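Local coordinates for protein succinate-semialdehyde dehydrogenase (Streptococcus pyogenes MGAS1882, PDB 4OGD) that binds NADP+ as a cofactor and, as a succinic semialdehyde dehydrogenase, probably oxidises succinic semialdehyde to succinate, at residues Lys119-Val124 and Val148-Val153; Glu327-Gly332 and Pro344-Gly349. All blocks are in the same frame, centred on the assembly; numbering follows the deposited sequence.

Contact 1: residues Lys119-Val124 and Val148-Val153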
ATOM      1  N   LYS A 119     -15.118  -6.058   4.686  1.00  7.72           N
ATOM      2  CA  LYS A 119     -13.988  -6.300   3.800  1.00  7.98           C
ATOM      3  C   LYS A 119     -14.550  -6.716   2.461  1.00  7.40           C
ATOM      4  O   LYS A 119     -15.069  -7.821   2.307  1.00  9.67           O
ATOM      5  CB  LYS A 119     -13.056  -7.365   4.375  1.00  8.02           C
ATOM      6  CG  LYS A 119     -12.301  -6.889   5.602  1.00  9.43           C
ATOM      7  CD  LYS A 119     -11.583  -8.029   6.313  1.00 11.82           C
ATOM      8  CE  LYS A 119     -10.814  -7.498   7.511  1.00 12.56           C
ATOM      9  NZ  LYS A 119     -10.217  -8.591   8.343  1.00 12.08           N
ATOM     10  N   GLN A 120     -14.472  -5.813   1.493  1.00  6.79           N
ATOM     11  CA  GLN A 120     -15.174  -6.011   0.236  1.00  8.23           C
ATOM     12  C   GLN A 120     -14.226  -6.061  -0.947  1.00  7.05           C
ATOM     13  O   GLN A 120     -13.115  -5.518  -0.893  1.00  7.49           O
ATOM     14  CB  GLN A 120     -16.202  -4.890   0.040  1.00  7.28           C
ATOM     15  CG  GLN A 120     -17.274  -4.870   1.127  1.00  8.07           C
ATOM     16  CD  GLN A 120     -18.333  -3.834   0.872  1.00 10.38           C
ATOM     17  OE1 GLN A 120     -18.027  -2.660   0.689  1.00  9.58           O
ATOM     18  NE2 GLN A 120     -19.591  -4.264   0.832  1.00 11.96           N
ATOM     19  N   SER A 121     -14.657  -6.721  -2.017  1.00  7.19           N
ATOM     20  CA  SER A 121     -13.891  -6.703  -3.258  1.00  7.88           C
ATOM     21  C   SER A 121     -13.857  -5.296  -3.832  1.00  9.59           C
ATOM     22  O   SER A 121     -14.699  -4.452  -3.502  1.00  8.69           O
ATOM     23  CB  SER A 121     -14.504  -7.654  -4.284  1.00  8.43           C
ATOM     24  OG  SER A 121     -15.824  -7.235  -4.605  1.00  8.51           O
ATOM     25  N   THR A 122     -12.880  -5.052  -4.697  1.00  8.12           N
ATOM     26  CA  THR A 122     -12.720  -3.750  -5.323  1.00  8.26           C
ATOM     27  C   THR A 122     -12.782  -3.772  -6.844  1.00  8.18           C
ATOM     28  O   THR A 122     -13.232  -2.802  -7.451  1.00  8.00           O
ATOM     29  CB  THR A 122     -11.419  -3.070  -4.868  1.00  7.55           C
ATOM     30  OG1 THR A 122     -10.316  -3.973  -5.029  1.00  8.33           O
ATOM     31  CG2 THR A 122     -11.525  -2.686  -3.404  1.00  9.96           C
ATOM     32  N   GLY A 123     -12.348  -4.863  -7.466  1.00  7.53           N
ATOM     33  CA  GLY A 123     -12.334  -4.914  -8.918  1.00  7.87           C
ATOM     34  C   GLY A 123     -11.320  -5.869  -9.515  1.00  7.86           C
ATOM     35  O   GLY A 123     -10.985  -6.881  -8.905  1.00  8.24           O
ATOM     36  N   VAL A 124     -10.836  -5.547 -10.712  1.00  6.75           N
ATOM     37  CA  VAL A 124      -9.888  -6.413 -11.418  1.00  6.01           C
ATOM     38  C   VAL A 124      -8.466  -6.101 -10.959  1.00  6.77           C
ATOM     39  O   VAL A 124      -8.061  -4.936 -10.896  1.00  6.70           O
ATOM     40  CB  VAL A 124      -9.994  -6.245 -12.946  1.00  6.87           C
ATOM     41  CG1 VAL A 124      -9.054  -7.218 -13.667  1.00  7.89           C
ATOM     42  CG2 VAL A 124     -11.437  -6.451 -13.394  1.00  8.87           C
ATOM     43  N   VAL A 148     -11.976 -13.150  -2.066  1.00  8.20           N
ATOM     44  CA  VAL A 148     -12.714 -11.903  -1.809  1.00  8.88           C
ATOM     45  C   VAL A 148     -13.615 -11.519  -2.985  1.00  8.06           C
ATOM     46  O   VAL A 148     -14.643 -10.853  -2.806  1.00 10.00           O
ATOM     47  CB  VAL A 148     -11.802 -10.718  -1.411  1.00 11.94           C
ATOM     48  CG1 VAL A 148     -11.127 -10.116  -2.627  1.00 11.42           C
ATOM     49  CG2 VAL A 148     -12.624  -9.638  -0.704  1.00 13.13           C
ATOM     50  N   GLY A 149     -13.251 -11.964  -4.185  1.00  6.97           N
ATOM     51  CA  GLY A 149     -14.039 -11.657  -5.368  1.00  8.64           C
ATOM     52  C   GLY A 149     -13.440 -10.609  -6.298  1.00  7.15           C
ATOM     53  O   GLY A 149     -14.173  -9.896  -6.972  1.00  9.63           O
ATOM     54  N   ASN A 150     -12.115 -10.503  -6.320  1.00  7.32           N
ATOM     55  CA  ASN A 150     -11.415  -9.663  -7.295  1.00  7.04           C
ATOM     56  C   ASN A 150     -10.937 -10.545  -8.436  1.00  7.83           C
ATOM     57  O   ASN A 150      -9.989 -11.322  -8.248  1.00  7.01           O
ATOM     58  CB  ASN A 150     -10.161  -9.012  -6.685  1.00  6.81           C
ATOM     59  CG  ASN A 150     -10.469  -7.948  -5.650  1.00  6.30           C
ATOM     60  OD1 ASN A 150     -11.502  -7.298  -5.687  1.00  7.55           O
ATOM     61  ND2 ASN A 150      -9.544  -7.756  -4.719  1.00  7.48           N
ATOM     62  N   PRO A 151     -11.576 -10.447  -9.619  1.00  6.16           N
ATOM     63  CA  PRO A 151     -11.047 -11.182 -10.776  1.00  6.48           C
ATOM     64  C   PRO A 151      -9.612 -10.736 -11.069  1.00  6.39           C
ATOM     65  O   PRO A 151      -9.246  -9.595 -10.756  1.00  8.50           O
ATOM     66  CB  PRO A 151     -11.989 -10.764 -11.921  1.00  7.75           C
ATOM     67  CG  PRO A 151     -13.263 -10.315 -11.230  1.00  7.31           C
ATOM     68  CD  PRO A 151     -12.742  -9.616  -9.981  1.00  6.23           C
ATOM     69  N   MET A 152      -8.802 -11.618 -11.646  1.00  6.75           N
ATOM     70  CA  MET A 152      -7.389 -11.325 -11.844  1.00  6.22           C
ATOM     71  C   MET A 152      -7.002 -11.456 -13.316  1.00  6.61           C
ATOM     72  O   MET A 152      -7.517 -12.319 -14.046  1.00  8.38           O
ATOM     73  CB  MET A 152      -6.559 -12.279 -10.977  1.00  7.81           C
ATOM     74  CG  MET A 152      -5.051 -12.189 -11.143  1.00  7.84           C
ATOM     75  SD  MET A 152      -4.209 -13.012  -9.764  1.00 10.72           S
ATOM     76  CE  MET A 152      -4.547 -11.826  -8.468  1.00  9.41           C
ATOM     77  N   VAL A 153      -6.115 -10.578 -13.763  1.00  5.44           N
ATOM     78  CA  VAL A 153      -5.456 -10.761 -15.054  1.00  6.57           C
ATOM     79  C   VAL A 153      -3.967 -10.867 -14.772  1.00  8.42           C
ATOM     80  O   VAL A 153      -3.436 -10.178 -13.886  1.00  6.83           O
ATOM     81  CB  VAL A 153      -5.793  -9.640 -16.072  1.00  6.55           C
ATOM     82  CG1 VAL A 153      -7.281  -9.671 -16.410  1.00  7.46           C
ATOM     83  CG2 VAL A 153      -5.409  -8.265 -15.529  1.00  8.91           C
TER
HETATM   84  O   HOH W   1     -16.745  -8.956  -6.563  1.00 10.18           O
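The side-chain oxygen of Asn150 reaches across to two successive backbone amides, those of Thr122 and Gly123. Thr122 N lies 2.8 Å from Asn150 OD1, in the carbonyl plane of the amide; Gly123 N, 3.1 Å from Asn150 OD1, comes from above that plane with its N-H pointing almost straight at the oxygen (175°). Asn150 CG is turned beside its own backbone N, opposite the carbonyl carbon (chi1 -70°), which swings the amide toward the 119-124 segment. An asparagine suits this place because its oxygen can accept both bonds while ND2 donates on its own account, to Asn145 OD1 and Phe446 O. Thr122 OG1 bonds to that same Phe446 carbonyl, so both segments are fastened to a third piece of chain.

The 119-124 segment leads from strand 113-120, in the antiparallel three-stranded sheet, to strand 124-128 of the Rossmann-type sheet; the other segment leaves helix 136-148 for strand 152-155, completing a parallel beta-alpha-beta crossover. Gly149, with positive phi, is the C-prime residue of the Schellman motif that ends the helix. Gly123 likewise adopts backbone angles at which a side chain would collide with the preceding carbonyl oxygen.

Ser121 CB sits 3.3 Å from Asn150 OD1; serine suits the place through OG, which meets a water that also bonds Gly149 O. Val148 holds CG2 anti to its backbone N, and this methyl lies 3.8 Å from Ser121 N, covering the backbone with hydrocarbon. Farther along, the Pro151 ring lays CD 3.4 Å from Gly123 O, and Val124 CA makes a CA-H...O contact with Pro151 O. The side chains of Val124 and Val153 meet at about a right angle, CG1 to CG1 at 4.1 Å.

Contact 2: residues Glu327-Gly332 and Pro344-Gly349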
ATOM      1  N   GLU A 327      38.100 -12.293  -3.639  1.00 13.88           N
ATOM      2  CA  GLU A 327      38.848 -13.543  -3.709  1.00 15.90           C
ATOM      3  C   GLU A 327      37.975 -14.676  -4.233  1.00 18.63           C
ATOM      4  O   GLU A 327      36.862 -14.883  -3.742  1.00 16.72           O
ATOM      5  CB  GLU A 327      39.404 -13.919  -2.329  1.00 14.84           C
ATOM      6  CG  GLU A 327      40.100 -15.279  -2.315  1.00 17.43           C
ATOM      7  CD  GLU A 327      40.551 -15.712  -0.933  1.00 18.91           C
ATOM      8  OE1 GLU A 327      40.212 -15.033   0.063  1.00 21.86           O
ATOM      9  OE2 GLU A 327      41.255 -16.741  -0.841  1.00 24.14           O
ATOM     10  N   LEU A 328      38.476 -15.407  -5.230  1.00 16.43           N
ATOM     11  CA  LEU A 328      37.800 -16.617  -5.689  1.00 16.02           C
ATOM     12  C   LEU A 328      38.169 -17.767  -4.767  1.00 19.19           C
ATOM     13  O   LEU A 328      39.294 -18.273  -4.795  1.00 19.01           O
ATOM     14  CB  LEU A 328      38.153 -16.952  -7.142  1.00 16.38           C
ATOM     15  CG  LEU A 328      37.396 -18.151  -7.736  1.00 18.55           C
ATOM     16  CD1 LEU A 328      35.892 -17.907  -7.753  1.00 18.25           C
ATOM     17  CD2 LEU A 328      37.881 -18.471  -9.139  1.00 14.36           C
ATOM     18  N   VAL A 329      37.216 -18.163  -3.932  1.00 15.38           N
ATOM     19  CA  VAL A 329      37.436 -19.202  -2.934  1.00 14.46           C
ATOM     20  C   VAL A 329      37.245 -20.592  -3.528  1.00 15.66           C
ATOM     21  O   VAL A 329      38.015 -21.517  -3.249  1.00 16.66           O
ATOM     22  CB  VAL A 329      36.491 -19.007  -1.730  1.00 14.90           C
ATOM     23  CG1 VAL A 329      36.524 -20.209  -0.803  1.00 13.63           C
ATOM     24  CG2 VAL A 329      36.840 -17.726  -0.973  1.00 15.22           C
ATOM     25  N   TYR A 330      36.217 -20.736  -4.356  1.00 12.98           N
ATOM     26  CA  TYR A 330      35.906 -22.030  -4.958  1.00 13.91           C
ATOM     27  C   TYR A 330      35.130 -21.865  -6.253  1.00 16.24           C
ATOM     28  O   TYR A 330      34.317 -20.952  -6.382  1.00 14.40           O
ATOM     29  CB  TYR A 330      35.099 -22.903  -3.990  1.00 14.80           C
ATOM     30  CG  TYR A 330      34.580 -24.160  -4.651  1.00 13.76           C
ATOM     31  CD1 TYR A 330      35.416 -25.251  -4.852  1.00 16.85           C
ATOM     32  CD2 TYR A 330      33.265 -24.246  -5.104  1.00 14.73           C
ATOM     33  CE1 TYR A 330      34.960 -26.389  -5.467  1.00 18.73           C
ATOM     34  CE2 TYR A 330      32.800 -25.381  -5.727  1.00 15.32           C
ATOM     35  CZ  TYR A 330      33.651 -26.449  -5.901  1.00 15.24           C
ATOM     36  OH  TYR A 330      33.194 -27.587  -6.516  1.00 16.18           O
ATOM     37  N   GLY A 331      35.381 -22.752  -7.212  1.00 15.75           N
ATOM     38  CA  GLY A 331      34.578 -22.816  -8.416  1.00 15.72           C
ATOM     39  C   GLY A 331      34.937 -21.762  -9.440  1.00 18.85           C
ATOM     40  O   GLY A 331      36.115 -21.475  -9.674  1.00 16.21           O
ATOM     41  N   GLY A 332      33.914 -21.193 -10.066  1.00 15.48           N
ATOM     42  CA  GLY A 332      34.117 -20.156 -11.060  1.00 18.30           C
ATOM     43  C   GLY A 332      34.619 -20.680 -12.392  1.00 19.05           C
ATOM     44  O   GLY A 332      35.001 -19.902 -13.262  1.00 24.20           O
ATOM     45  N   PRO A 344      28.577 -23.998  -8.879  1.00 11.82           N
ATOM     46  CA  PRO A 344      28.606 -23.351  -7.565  1.00 12.13           C
ATOM     47  C   PRO A 344      29.951 -22.665  -7.369  1.00 15.10           C
ATOM     48  O   PRO A 344      30.998 -23.265  -7.610  1.00 12.01           O
ATOM     49  CB  PRO A 344      28.445 -24.521  -6.598  1.00 13.26           C
ATOM     50  CG  PRO A 344      27.690 -25.546  -7.391  1.00 14.43           C
ATOM     51  CD  PRO A 344      28.251 -25.431  -8.776  1.00 12.20           C
ATOM     52  N   THR A 345      29.912 -21.403  -6.968  1.00 14.40           N
ATOM     53  CA  THR A 345      31.107 -20.581  -6.914  1.00 12.24           C
ATOM     54  C   THR A 345      31.067 -19.837  -5.587  1.00 15.21           C
ATOM     55  O   THR A 345      29.997 -19.417  -5.153  1.00 12.07           O
ATOM     56  CB  THR A 345      31.106 -19.582  -8.083  1.00 16.13           C
ATOM     57  OG1 THR A 345      31.080 -20.301  -9.325  1.00 14.92           O
ATOM     58  CG2 THR A 345      32.332 -18.677  -8.046  1.00 15.19           C
ATOM     59  N   ILE A 346      32.214 -19.707  -4.923  1.00 13.77           N
ATOM     60  CA  ILE A 346      32.271 -18.988  -3.658  1.00 12.21           C
ATOM     61  C   ILE A 346      33.255 -17.841  -3.780  1.00 14.71           C
ATOM     62  O   ILE A 346      34.380 -18.034  -4.237  1.00 13.47           O
ATOM     63  CB  ILE A 346      32.706 -19.897  -2.488  1.00 13.02           C
ATOM     64  CG1 ILE A 346      31.750 -21.088  -2.367  1.00 13.17           C
ATOM     65  CG2 ILE A 346      32.750 -19.103  -1.173  1.00 10.68           C
ATOM     66  CD1 ILE A 346      32.197 -22.156  -1.385  1.00 11.29           C
ATOM     67  N   ILE A 347      32.822 -16.649  -3.385  1.00 13.28           N
ATOM     68  CA  ILE A 347      33.715 -15.497  -3.322  1.00 12.03           C
ATOM     69  C   ILE A 347      33.782 -14.931  -1.911  1.00 15.66           C
ATOM     70  O   ILE A 347      32.876 -15.121  -1.104  1.00 11.80           O
ATOM     71  CB  ILE A 347      33.285 -14.384  -4.282  1.00 14.54           C
ATOM     72  CG1 ILE A 347      31.861 -13.910  -3.956  1.00 12.52           C
ATOM     73  CG2 ILE A 347      33.409 -14.861  -5.724  1.00 13.36           C
ATOM     74  CD1 ILE A 347      31.393 -12.715  -4.781  1.00 15.30           C
ATOM     75  N   ALA A 348      34.875 -14.234  -1.619  1.00 14.43           N
ATOM     76  CA  ALA A 348      35.041 -13.573  -0.334  1.00 13.62           C
ATOM     77  C   ALA A 348      35.836 -12.294  -0.564  1.00 11.06           C
ATOM     78  O   ALA A 348      36.094 -11.920  -1.709  1.00 13.22           O
ATOM     79  CB  ALA A 348      35.749 -14.495   0.654  1.00 13.07           C
ATOM     80  N   GLY A 349      36.211 -11.616   0.514  1.00 15.26           N
ATOM     81  CA  GLY A 349      36.983 -10.390   0.399  1.00 15.42           C
ATOM     82  C   GLY A 349      36.305  -9.247  -0.343  1.00 14.61           C
ATOM     83  O   GLY A 349      36.978  -8.449  -0.997  1.00 15.06           O
TER
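Ile346 O receives two successive amides, Val329 N at 2.9 Å and Tyr330 N at 3.3 Å, both from the same face of its carbonyl plane. This is a classic beta bulge: Val329 and Tyr330 together stand opposite the single residue Ile346, shifting the antiparallel register by one. Ile346 returns the bond within the bulge, its N donating to Tyr330 O at 2.8 Å; toward the start of strand 327-330, Glu327 and Ala348 form a regular hydrogen-bonded pair.

The bulge turns Val329 toward the neighbouring strand, where a branched side chain can cover two partners. Its CG2, anti to the carbonyl carbon, meets Ala348 CB at 3.8 Å, while CB packs on Ile346 CG2. Tyr330 rests CB against Ile346 CD1, and its ring passes obliquely by Pro344 O. Leu328 sends CD1 to Thr345 CG2, 3.7 Å away. Thr345 OG1, bonded to Met343 O, also takes a weak bond from Gly332 N. Gly331 has positive phi, and a side chain there would strike Pro344 O.

Two bonds at one acceptor thus keep the extra residue's amide satisfied, whereas Pro344 O is buried by the contact without any partner in the model.

In the fold
Both segments of contact 1 precede those of contact 2 in the sequence, and the two contacts lie on opposite sides of the chain's centre. Their own centres are 47 Å apart and their nearest atoms about 34 Å, so neither touches the other. They share no sheet. Contact 1 stands where the three-stranded antiparallel sheet passes into the sheet containing 124-128 and 152-155; there Gln120 bonds His450 of its own chain through OE1 and Ala405 O of the second subunit through NE2. Contact 2 pairs 327-330, outermost within this chain in its mixed sheet, with 345-348. The first therefore joins two sheets near the subunit interface, whereas the second lies at the edge of its sheet, where no other chain touches its two segments.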